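Local coordinates for phosphatidylinositol transfer protein SFH5 (Saccharomyces cerevisiae, PDB 6W32) that binds and transfers phosphatidylinositol between membranes, carries heme b and may take part in the response to organic oxidants, at residues 35-40 against 88-93; 112-117 against 139-144; 134-139 against 181-186. One frame throughout, in Å; residues are numbered along the deposited sequence.

Overall arrangement
Interaction 1 comes first along the chain, in the N-terminal helical part, between the end of helix 16-36 and helix 82-98. Interactions 2 and 3 lie within the CRAL-TRIO range on the other side of the chain's centre, their centres about 35 Å and 33 Å from that of interaction 1. They are centred about 10 Å apart, their segments alternate along the chain, and both contain Gly139. Interaction 3 joins strands 132-136 and 179-184 in the five-stranded mixed sheet and carries heme-binding residues, the iron ligand Tyr185 among them; interaction 2 packs beside it, at the ends of the 118-136 hairpin. Both thus belong to the heme-binding part, while interaction 1 joins helices away from it.

Interaction 1 (35-40 against 88-93); sequences EKCAGY and NLIDIL
Cys37 and Ile90 meet where the turn after helix 16-36 packs on helix 82-98, in the N-terminal helical part of this Sec14-like protein. Their CA atoms, 5.7 Å apart, are the nearest pair of CA atoms across the contact. The tight part of the contact is built round the Cys37 sulfur. With chi1 at -60°, SG sits beside its own backbone N and faces the second helix, where it comes to 3.4 Å from Ile90 CD1. Leu93, one turn further on, brings its CB to 4.0 Å from the same SG. The two aliphatic side chains therefore hold the buried sulfur between successive turns of helix 82-98. Ile32 and Ile33 of helix 16-36 extend this apolar layer by packing on Ile90 and Leu93 respectively.

Toward solvent the contact becomes thinner. Lys36 contributes the root of its side chain, with CB 3.4 Å from Ile90 CD1, and the bent chain then carries its ammonium group away from the helix. The other branch of Ile90 lies under the backbone here, CG2 being 3.5 Å from Lys36 O. A turn through Ala38 and Gly39, both with positive phi, brings the chain back to the helix at Tyr40. The ring of Tyr40 swings opposite its backbone N (chi1 -171°), reaches along helix 82-98 to touch Arg96 and Arg97, and hydrogen-bonds through OH to Glu42. Its grip on Leu93 is light at the ring, where CD2 of Tyr40 stands 4.3 Å from CD2 of Leu93, and closer at the backbone, where Leu93 CD1 comes to 3.4 Å from Tyr40 O.

Interaction 2 (112-117 against 139-144); sequences TELQNV and GQLVKK
Val117 and Gln140 have the nearest CA atoms, 7.3 Å apart, so side chains space the two segments. They flank the first beta hairpin of the CRAL-TRIO domain: the short helix at 112-115 leads into strand 118-122, and the 3-10 turn at 139-141 follows strand 132-136. A local bond folds each segment back, Val117 N to Leu114 O at 2.8 Å in one and Lys144 N to Leu141 O at 3.1 Å in the other.

Between the backbones, Leu141 and Val117 reach for each other tip to tip. Leu141 CD1 fits between the two methyls of Val117, at 3.4 Å from CG1 and an equal distance from CG2. Leu141 CD2 lies 3.6 Å from Leu114 CD2, the two leucines crossing at about a right angle. Leu147 packs on both leucines, and Phe154 and Tyr157 of helix 151-166 press on Leu114. Gln140 runs past Val117 in the opposite direction, covering CG1 with its CB from the exposed side. At nearest atoms the Leu141 side chain is about 6 Å from the heme and 5 Å from that of heme-binding Tyr138, so the contact packs beside the heme site.

A salt bridge closes the polar side of the contact. Lys144 stretches out beyond CG, while Glu113, with CG turned between its backbone N and carbonyl carbon (chi1 54°), bends at the next bond to meet it. The chains cross at a slant, bringing the lysine methylene CD alongside the carboxylate. The bond runs 2.7 Å from Lys144 NZ to Glu113 OE1, on the anti lone pair, turned away from OE2.

Interaction 3 (134-139 against 181-186); sequences TWNLYG and QVHDYK. With HEM (protoporphyrin IX containing Fe), chain D.
Thr134 to Asn136 and Gln181 to Asp184 run side by side as neighbouring parallel strands of the CRAL-TRIO sheet, joined in sequence by the beta-alpha-beta connection through helix 151-166. The backbone polar groups between them are well paired. Val182 N donates to Thr134 O at 2.8 Å, and the carbonyl of Val182 accepts in turn from Asn136 N. Asp184 N then bonds to Asn136 O at 2.9 Å. Past the strand end the pairing persists, because Gly139 N turns back to Asp184 O, lying in the plane of that carbonyl. Gly139, without a side chain, lets the 3-10 turn lie directly against the backbone of Tyr185 and Lys186.

The Asp184 carboxylate is also engaged: OD1 takes Lys186 N at 2.7 Å, from above the carboxylate plane, to make an Asx turn, and OD2 is bonded by Tyr268 OH. On the Trp135 face of the sheet, Val182 lays its CB over the rim of the indole, 3.8 Å from CE3, while Trp135 NE1 is bonded to Thr121 OG1.

Tyr138, His183 and Tyr185 hold the heme. Tyr138 turns its edge to the face of His183, ring planes at 72°, and both side chains serve one propionate. Tyr138 OH donates to heme O1A at 2.6 Å; His183 NE2 makes a weak bond to O2A at 3.1 Å. Arg158 and Lys219 are also hydrogen-bonded to the heme. The other imidazole nitrogen, His183 ND1, faces Tyr185 OH, although the modelled separation is too short to be trusted. Tyr185 tilts its ring over the porphyrin and is the proximal ligand, its OH 2.3 Å from the heme iron, FE.

Interaction 1 (35-40 against 88-93)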
loop_
_atom_site.group_PDB
_atom_site.type_symbol
_atom_site.label_atom_id
_atom_site.label_comp_id
_atom_site.label_asym_id
_atom_site.label_seq_id
_atom_site.Cartn_x
_atom_site.Cartn_y
_atom_site.Cartn_z
ATOM N N GLU A 35 15.361 15.187 -15.652
ATOM C CA GLU A 35 15.638 14.738 -17.011
ATOM C C GLU A 35 14.769 13.561 -17.467
ATOM O O GLU A 35 14.651 13.333 -18.674
ATOM C CB GLU A 35 17.113 14.334 -17.140
ATOM C CG GLU A 35 18.133 15.455 -16.875
ATOM C CD GLU A 35 19.134 15.633 -18.041
ATOM O OE1 GLU A 35 19.635 14.602 -18.585
ATOM O OE2 GLU A 35 19.400 16.808 -18.422
ATOM N N LYS A 36 14.243 12.722 -16.556
ATOM C CA LYS A 36 13.666 11.434 -16.984
ATOM C C LYS A 36 12.334 11.128 -16.341
ATOM O O LYS A 36 11.657 10.197 -16.794
ATOM C CB LYS A 36 14.587 10.239 -16.675
ATOM C CG LYS A 36 16.004 10.348 -17.125
ATOM C CD LYS A 36 16.362 9.342 -18.231
ATOM C CE LYS A 36 17.385 9.990 -19.210
ATOM N NZ LYS A 36 17.420 9.390 -20.581
ATOM N N CYS A 37 12.024 11.802 -15.237
ATOM C CA CYS A 37 10.728 11.663 -14.579
ATOM C C CYS A 37 9.787 12.825 -14.885
ATOM O O CYS A 37 8.652 12.854 -14.408
ATOM C CB CYS A 37 10.911 11.522 -13.066
ATOM S SG CYS A 37 11.898 10.095 -12.562
ATOM N N ALA A 38 10.262 13.782 -15.675
ATOM C CA ALA A 38 9.589 15.046 -15.809
ATOM C C ALA A 38 9.285 15.627 -14.428
ATOM O O ALA A 38 8.129 15.809 -14.103
ATOM C CB ALA A 38 8.368 15.027 -16.694
ATOM N N GLY A 39 10.298 15.953 -13.593
ATOM C CA GLY A 39 10.157 16.928 -12.487
ATOM C C GLY A 39 9.072 16.590 -11.473
ATOM O O GLY A 39 8.966 17.255 -10.446
ATOM N N TYR A 40 8.391 15.462 -11.654
ATOM C CA TYR A 40 7.445 15.008 -10.652
ATOM C C TYR A 40 8.189 14.312 -9.516
ATOM O O TYR A 40 8.960 13.389 -9.762
ATOM C CB TYR A 40 6.444 14.057 -11.281
ATOM C CG TYR A 40 5.292 13.687 -10.413
ATOM C CD1 TYR A 40 4.136 14.423 -10.451
ATOM C CD2 TYR A 40 5.363 12.584 -9.571
ATOM C CE1 TYR A 40 3.072 14.091 -9.663
ATOM C CE2 TYR A 40 4.309 12.228 -8.792
ATOM C CZ TYR A 40 3.161 12.985 -8.831
ATOM O OH TYR A 40 2.093 12.657 -8.034
ATOM N N ASN A 88 14.004 1.966 -11.343
ATOM C CA ASN A 88 12.667 1.745 -10.776
ATOM C C ASN A 88 12.134 2.990 -10.097
ATOM O O ASN A 88 10.914 3.174 -10.001
ATOM C CB ASN A 88 12.673 0.631 -9.735
ATOM C CG ASN A 88 13.001 -0.680 -10.303
ATOM O OD1 ASN A 88 12.132 -1.550 -10.445
ATOM N ND2 ASN A 88 14.275 -0.865 -10.623
ATOM N N LEU A 89 13.034 3.806 -9.549
ATOM C CA LEU A 89 12.632 5.132 -9.107
ATOM C C LEU A 89 12.015 5.934 -10.278
ATOM O O LEU A 89 11.017 6.650 -10.094
ATOM C CB LEU A 89 13.830 5.850 -8.482
ATOM C CG LEU A 89 13.511 7.276 -8.069
ATOM C CD1 LEU A 89 12.335 7.326 -7.143
ATOM C CD2 LEU A 89 14.683 7.977 -7.443
ATOM N N ILE A 90 12.554 5.788 -11.497
ATOM C CA ILE A 90 11.892 6.403 -12.632
ATOM C C ILE A 90 10.537 5.764 -12.843
ATOM O O ILE A 90 9.516 6.454 -12.947
ATOM C CB ILE A 90 12.732 6.315 -13.916
ATOM C CG1 ILE A 90 14.170 6.786 -13.703
ATOM C CG2 ILE A 90 12.063 7.172 -14.993
ATOM C CD1 ILE A 90 14.339 8.170 -13.962
ATOM N N ASP A 91 10.498 4.440 -12.921
ATOM C CA ASP A 91 9.224 3.800 -13.239
ATOM C C ASP A 91 8.155 4.131 -12.204
ATOM O O ASP A 91 6.978 4.302 -12.556
ATOM C CB ASP A 91 9.421 2.311 -13.379
ATOM C CG ASP A 91 10.420 1.993 -14.441
ATOM O OD1 ASP A 91 10.876 2.954 -15.091
ATOM O OD2 ASP A 91 10.763 0.807 -14.623
ATOM N N ILE A 92 8.549 4.288 -10.934
ATOM C CA ILE A 92 7.572 4.659 -9.915
ATOM C C ILE A 92 7.054 6.065 -10.170
ATOM O O ILE A 92 5.852 6.276 -10.374
ATOM C CB ILE A 92 8.165 4.541 -8.508
ATOM C CG1 ILE A 92 8.214 3.072 -8.079
ATOM C CG2 ILE A 92 7.292 5.290 -7.559
ATOM C CD1 ILE A 92 9.347 2.744 -7.112
ATOM N N LEU A 93 7.958 7.045 -10.181
ATOM C CA LEU A 93 7.548 8.442 -10.306
ATOM C C LEU A 93 6.765 8.698 -11.600
ATOM O O LEU A 93 5.809 9.477 -11.612
ATOM C CB LEU A 93 8.785 9.335 -10.239
ATOM C CG LEU A 93 9.372 9.493 -8.844
ATOM C CD1 LEU A 93 10.532 10.462 -8.846
ATOM C CD2 LEU A 93 8.292 9.919 -7.852
#

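Interaction 2 (112-117 against 139-144)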
loop_
_atom_site.group_PDB
_atom_site.type_symbol
_atom_site.label_atom_id
_atom_site.label_comp_id
_atom_site.label_asym_id
_atom_site.label_seq_id
_atom_site.Cartn_x
_atom_site.Cartn_y
_atom_site.Cartn_z
ATOM N N THR A 112 -20.294 2.241 -5.072
ATOM C CA THR A 112 -20.620 2.343 -3.653
ATOM C C THR A 112 -20.446 1.008 -2.928
ATOM O O THR A 112 -19.884 0.965 -1.820
ATOM C CB THR A 112 -22.038 2.892 -3.499
ATOM O OG1 THR A 112 -22.922 2.197 -4.395
ATOM C CG2 THR A 112 -22.063 4.387 -3.834
ATOM N N GLU A 113 -20.874 -0.099 -3.546
ATOM C CA GLU A 113 -20.684 -1.377 -2.867
ATOM C C GLU A 113 -19.207 -1.711 -2.675
ATOM O O GLU A 113 -18.891 -2.601 -1.875
ATOM C CB GLU A 113 -21.418 -2.524 -3.598
ATOM C CG GLU A 113 -21.113 -2.704 -5.089
ATOM C CD GLU A 113 -22.359 -3.063 -5.951
ATOM O OE1 GLU A 113 -23.321 -3.633 -5.390
ATOM O OE2 GLU A 113 -22.377 -2.780 -7.182
ATOM N N LEU A 114 -18.301 -0.995 -3.347
ATOM C CA LEU A 114 -16.869 -1.201 -3.158
ATOM C C LEU A 114 -16.370 -0.501 -1.900
ATOM O O LEU A 114 -15.669 -1.114 -1.082
ATOM C CB LEU A 114 -16.104 -0.723 -4.392
ATOM C CG LEU A 114 -15.904 -1.834 -5.426
ATOM C CD1 LEU A 114 -14.953 -1.414 -6.476
ATOM C CD2 LEU A 114 -15.384 -3.093 -4.734
ATOM N N GLN A 115 -16.740 0.777 -1.709
ATOM C CA GLN A 115 -16.309 1.496 -0.508
ATOM C C GLN A 115 -16.650 0.725 0.755
ATOM O O GLN A 115 -15.877 0.727 1.717
ATOM C CB GLN A 115 -16.934 2.894 -0.460
ATOM C CG GLN A 115 -16.695 3.681 -1.734
ATOM C CD GLN A 115 -17.654 4.865 -1.927
ATOM O OE1 GLN A 115 -18.608 5.056 -1.154
ATOM N NE2 GLN A 115 -17.400 5.663 -2.981
ATOM N N ASN A 116 -17.786 0.036 0.758
ATOM C CA ASN A 116 -18.233 -0.689 1.929
ATOM C C ASN A 116 -17.374 -1.893 2.245
ATOM O O ASN A 116 -17.512 -2.445 3.348
ATOM C CB ASN A 116 -19.672 -1.161 1.747
ATOM C CG ASN A 116 -20.679 -0.074 2.027
ATOM O OD1 ASN A 116 -20.345 1.003 2.546
ATOM N ND2 ASN A 116 -21.932 -0.345 1.677
ATOM N N VAL A 117 -16.528 -2.354 1.324
ATOM C CA VAL A 117 -15.689 -3.505 1.641
ATOM C C VAL A 117 -14.232 -3.118 1.763
ATOM O O VAL A 117 -13.373 -3.996 1.799
ATOM C CB VAL A 117 -15.864 -4.653 0.640
ATOM C CG1 VAL A 117 -17.151 -5.361 0.928
ATOM C CG2 VAL A 117 -15.858 -4.126 -0.754
ATOM N N GLY A 139 -14.822 -11.296 0.670
ATOM C CA GLY A 139 -15.811 -12.364 0.736
ATOM C C GLY A 139 -17.240 -11.890 0.554
ATOM O O GLY A 139 -18.083 -12.627 0.041
ATOM N N GLN A 140 -17.528 -10.654 0.956
ATOM C CA GLN A 140 -18.828 -10.038 0.720
ATOM C C GLN A 140 -19.167 -9.858 -0.764
ATOM O O GLN A 140 -20.346 -9.674 -1.079
ATOM C CB GLN A 140 -18.874 -8.692 1.451
ATOM C CG GLN A 140 -18.895 -8.884 2.931
ATOM C CD GLN A 140 -19.042 -7.603 3.709
ATOM O OE1 GLN A 140 -19.778 -6.686 3.328
ATOM N NE2 GLN A 140 -18.322 -7.521 4.815
ATOM N N LEU A 141 -18.193 -9.951 -1.678
ATOM C CA LEU A 141 -18.414 -9.635 -3.087
ATOM C C LEU A 141 -18.524 -10.860 -4.000
ATOM O O LEU A 141 -18.502 -10.690 -5.228
ATOM C CB LEU A 141 -17.304 -8.726 -3.617
ATOM C CG LEU A 141 -17.206 -7.277 -3.167
ATOM C CD1 LEU A 141 -16.599 -7.280 -1.820
ATOM C CD2 LEU A 141 -16.313 -6.519 -4.125
ATOM N N VAL A 142 -18.620 -12.080 -3.459
ATOM C CA VAL A 142 -18.971 -13.237 -4.289
ATOM C C VAL A 142 -20.409 -13.136 -4.784
ATOM O O VAL A 142 -20.778 -13.775 -5.779
ATOM C CB VAL A 142 -18.737 -14.558 -3.488
ATOM C CG1 VAL A 142 -19.927 -14.873 -2.548
ATOM C CG2 VAL A 142 -18.390 -15.748 -4.426
ATOM N N LYS A 143 -21.232 -12.350 -4.080
ATOM C CA LYS A 143 -22.556 -11.967 -4.567
ATOM C C LYS A 143 -22.489 -11.298 -5.937
ATOM O O LYS A 143 -23.370 -11.496 -6.779
ATOM C CB LYS A 143 -23.209 -10.977 -3.591
ATOM C CG LYS A 143 -23.093 -11.269 -2.080
ATOM C CD LYS A 143 -23.357 -12.715 -1.671
ATOM C CE LYS A 143 -23.805 -12.759 -0.215
ATOM N NZ LYS A 143 -23.043 -11.793 0.639
ATOM N N LYS A 144 -21.485 -10.450 -6.153
ATOM C CA LYS A 144 -21.555 -9.382 -7.147
ATOM C C LYS A 144 -20.325 -9.464 -8.026
ATOM O O LYS A 144 -19.378 -8.715 -7.815
ATOM C CB LYS A 144 -21.627 -8.022 -6.472
ATOM C CG LYS A 144 -22.254 -8.024 -5.066
ATOM C CD LYS A 144 -22.869 -6.665 -4.816
ATOM C CE LYS A 144 -23.484 -6.490 -3.433
ATOM N NZ LYS A 144 -24.091 -5.112 -3.314
#

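Interaction 3 (134-139 against 181-186)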
loop_
_atom_site.group_PDB
_atom_site.type_symbol
_atom_site.label_atom_id
_atom_site.label_comp_id
_atom_site.label_asym_id
_atom_site.label_seq_id
_atom_site.Cartn_x
_atom_site.Cartn_y
_atom_site.Cartn_z
ATOM N N THR A 134 -5.039 -2.041 6.532
ATOM C CA THR A 134 -6.215 -1.924 5.663
ATOM C C THR A 134 -6.876 -3.283 5.519
ATOM O O THR A 134 -6.229 -4.327 5.642
ATOM C CB THR A 134 -5.940 -1.366 4.250
ATOM O OG1 THR A 134 -5.334 -2.372 3.428
ATOM C CG2 THR A 134 -5.069 -0.170 4.283
ATOM N N TRP A 135 -8.168 -3.262 5.233
ATOM C CA TRP A 135 -8.954 -4.477 5.257
ATOM C C TRP A 135 -9.825 -4.523 4.014
ATOM O O TRP A 135 -10.560 -3.575 3.739
ATOM C CB TRP A 135 -9.851 -4.532 6.497
ATOM C CG TRP A 135 -9.242 -4.324 7.868
ATOM C CD1 TRP A 135 -8.625 -3.195 8.365
ATOM C CD2 TRP A 135 -9.284 -5.263 8.943
ATOM N NE1 TRP A 135 -8.270 -3.400 9.693
ATOM C CE2 TRP A 135 -8.661 -4.662 10.059
ATOM C CE3 TRP A 135 -9.789 -6.557 9.063
ATOM C CZ2 TRP A 135 -8.528 -5.319 11.275
ATOM C CZ3 TRP A 135 -9.664 -7.206 10.255
ATOM C CH2 TRP A 135 -9.029 -6.590 11.360
ATOM N N ASN A 136 -9.792 -5.634 3.297
ATOM C CA ASN A 136 -10.683 -5.838 2.169
ATOM C C ASN A 136 -11.669 -6.939 2.519
ATOM O O ASN A 136 -11.265 -8.060 2.836
ATOM C CB ASN A 136 -9.902 -6.185 0.906
ATOM C CG ASN A 136 -8.941 -5.099 0.518
ATOM O OD1 ASN A 136 -7.737 -5.189 0.798
ATOM N ND2 ASN A 136 -9.462 -4.048 -0.098
ATOM N N LEU A 137 -12.955 -6.614 2.502
ATOM C CA LEU A 137 -13.968 -7.597 2.854
ATOM C C LEU A 137 -14.437 -8.302 1.593
ATOM O O LEU A 137 -15.623 -8.340 1.267
ATOM C CB LEU A 137 -15.118 -6.937 3.605
ATOM C CG LEU A 137 -14.576 -6.164 4.794
ATOM C CD1 LEU A 137 -15.663 -5.446 5.515
ATOM C CD2 LEU A 137 -13.853 -7.122 5.711
ATOM N N TYR A 138 -13.456 -8.867 0.892
ATOM C CA TYR A 138 -13.717 -9.407 -0.436
ATOM C C TYR A 138 -14.738 -10.544 -0.417
ATOM O O TYR A 138 -15.492 -10.713 -1.378
ATOM C CB TYR A 138 -12.410 -9.865 -1.071
ATOM C CG TYR A 138 -11.545 -8.736 -1.595
ATOM C CD1 TYR A 138 -12.091 -7.522 -1.998
ATOM C CD2 TYR A 138 -10.171 -8.889 -1.700
ATOM C CE1 TYR A 138 -11.268 -6.495 -2.481
ATOM C CE2 TYR A 138 -9.361 -7.869 -2.195
ATOM C CZ TYR A 138 -9.909 -6.694 -2.578
ATOM O OH TYR A 138 -9.063 -5.729 -3.042
ATOM N N GLY A 139 -14.822 -11.296 0.670
ATOM C CA GLY A 139 -15.811 -12.364 0.736
ATOM C C GLY A 139 -17.240 -11.890 0.554
ATOM O O GLY A 139 -18.083 -12.627 0.041
ATOM N N GLN A 181 -2.114 -5.660 6.233
ATOM C CA GLN A 181 -3.295 -5.766 5.400
ATOM C C GLN A 181 -4.017 -7.051 5.735
ATOM O O GLN A 181 -3.369 -8.068 5.971
ATOM C CB GLN A 181 -2.914 -5.725 3.910
ATOM C CG GLN A 181 -2.359 -4.371 3.483
ATOM C CD GLN A 181 -1.743 -4.371 2.098
ATOM O OE1 GLN A 181 -0.760 -3.665 1.842
ATOM N NE2 GLN A 181 -2.316 -5.152 1.198
ATOM N N VAL A 182 -5.344 -7.011 5.793
ATOM C CA VAL A 182 -6.128 -8.226 5.963
ATOM C C VAL A 182 -7.096 -8.350 4.802
ATOM O O VAL A 182 -7.746 -7.370 4.425
ATOM C CB VAL A 182 -6.910 -8.267 7.300
ATOM C CG1 VAL A 182 -7.966 -9.397 7.296
ATOM C CG2 VAL A 182 -5.996 -8.496 8.425
ATOM N N HIS A 183 -7.207 -9.559 4.263
ATOM C CA HIS A 183 -8.331 -9.954 3.435
ATOM C C HIS A 183 -9.236 -10.860 4.254
ATOM O O HIS A 183 -8.753 -11.716 5.015
ATOM C CB HIS A 183 -7.881 -10.687 2.177
ATOM C CG HIS A 183 -7.208 -9.800 1.183
ATOM N ND1 HIS A 183 -6.870 -10.220 -0.084
ATOM C CD2 HIS A 183 -6.806 -8.509 1.275
ATOM C CE1 HIS A 183 -6.294 -9.223 -0.733
ATOM N NE2 HIS A 183 -6.230 -8.178 0.075
ATOM N N ASP A 184 -10.523 -10.551 4.212
ATOM C CA ASP A 184 -11.524 -11.438 4.741
ATOM C C ASP A 184 -12.194 -12.032 3.532
ATOM O O ASP A 184 -12.830 -11.336 2.742
ATOM C CB ASP A 184 -12.536 -10.669 5.589
ATOM C CG ASP A 184 -13.605 -11.569 6.178
ATOM O OD1 ASP A 184 -13.559 -12.792 5.930
ATOM O OD2 ASP A 184 -14.493 -11.052 6.889
ATOM N N TYR A 185 -12.045 -13.338 3.401
ATOM C CA TYR A 185 -12.731 -14.083 2.372
ATOM C C TYR A 185 -13.896 -14.881 2.919
ATOM O O TYR A 185 -14.294 -15.881 2.299
ATOM C CB TYR A 185 -11.732 -14.999 1.686
ATOM C CG TYR A 185 -10.666 -14.240 0.948
ATOM C CD1 TYR A 185 -10.996 -13.460 -0.144
ATOM C CD2 TYR A 185 -9.336 -14.324 1.314
ATOM C CE1 TYR A 185 -10.041 -12.758 -0.835
ATOM C CE2 TYR A 185 -8.372 -13.640 0.617
ATOM C CZ TYR A 185 -8.736 -12.856 -0.471
ATOM O OH TYR A 185 -7.806 -12.139 -1.189
ATOM N N LYS A 186 -14.462 -14.475 4.062
ATOM C CA LYS A 186 -15.568 -15.249 4.602
ATOM C C LYS A 186 -16.709 -15.285 3.609
ATOM O O LYS A 186 -17.424 -14.297 3.430
ATOM C CB LYS A 186 -16.091 -14.689 5.914
ATOM C CG LYS A 186 -17.296 -15.500 6.384
ATOM C CD LYS A 186 -17.440 -15.574 7.928
ATOM C CE LYS A 186 -17.938 -16.950 8.366
ATOM N NZ LYS A 186 -18.844 -17.534 7.321
HETATM C CHA HEM D . -4.606 -11.002 -3.815
HETATM C CHB HEM D . -9.301 -10.603 -4.709
HETATM C CHC HEM D . -9.949 -15.129 -3.138
HETATM C CHD HEM D . -5.277 -15.347 -1.770
HETATM C C1A HEM D . -5.833 -10.515 -4.181
HETATM C C2A HEM D . -6.021 -9.225 -4.775
HETATM C C3A HEM D . -7.330 -9.096 -5.070
HETATM C C4A HEM D . -7.975 -10.321 -4.626
HETATM C CMA HEM D . -8.118 -7.926 -5.709
HETATM C CAA HEM D . -4.796 -8.334 -5.039
HETATM C CBA HEM D . -4.582 -7.124 -4.160
HETATM C CGA HEM D . -5.480 -6.949 -2.995
HETATM O O1A HEM D . -6.653 -6.583 -3.322
HETATM O O2A HEM D . -4.860 -6.392 -2.030
HETATM C C1B HEM D . -9.877 -11.805 -4.420
HETATM C C2B HEM D . -11.257 -12.129 -4.649
HETATM C C3B HEM D . -11.453 -13.378 -4.222
HETATM C C4B HEM D . -10.186 -13.892 -3.703
HETATM C CMB HEM D . -12.269 -11.144 -5.271
HETATM C CAB HEM D . -12.789 -14.152 -4.237
HETATM C CBB HEM D . -12.889 -15.359 -4.765
HETATM C C1C HEM D . -8.770 -15.618 -2.607
HETATM C C2C HEM D . -8.506 -16.938 -1.989
HETATM C C3C HEM D . -7.206 -16.984 -1.618
HETATM C C4C HEM D . -6.598 -15.710 -1.973
HETATM C CMC HEM D . -9.538 -18.077 -1.784
HETATM C CAC HEM D . -6.480 -18.163 -0.913
HETATM C CBC HEM D . -5.623 -17.956 0.114
HETATM C C1D HEM D . -4.637 -14.230 -2.233
HETATM C C2D HEM D . -3.221 -13.958 -2.172
HETATM C C3D HEM D . -3.045 -12.597 -2.851
HETATM C C4D HEM D . -4.357 -12.197 -3.226
HETATM C CMD HEM D . -2.100 -14.811 -1.572
HETATM C CAD HEM D . -1.798 -11.732 -3.071
HETATM C CBD HEM D . -1.909 -10.548 -2.104
HETATM C CGD HEM D . -0.644 -9.733 -2.206
HETATM O O1D HEM D . -0.597 -8.613 -1.597
HETATM O O2D HEM D . 0.199 -10.081 -3.101
HETATM N NA HEM D . -7.030 -11.169 -4.115
HETATM N NB HEM D . -9.253 -12.895 -3.848
HETATM N NC HEM D . -7.592 -14.960 -2.569
HETATM N ND HEM D . -5.277 -13.161 -2.887
HETATM FE FE HEM D . -7.312 -13.008 -3.254
#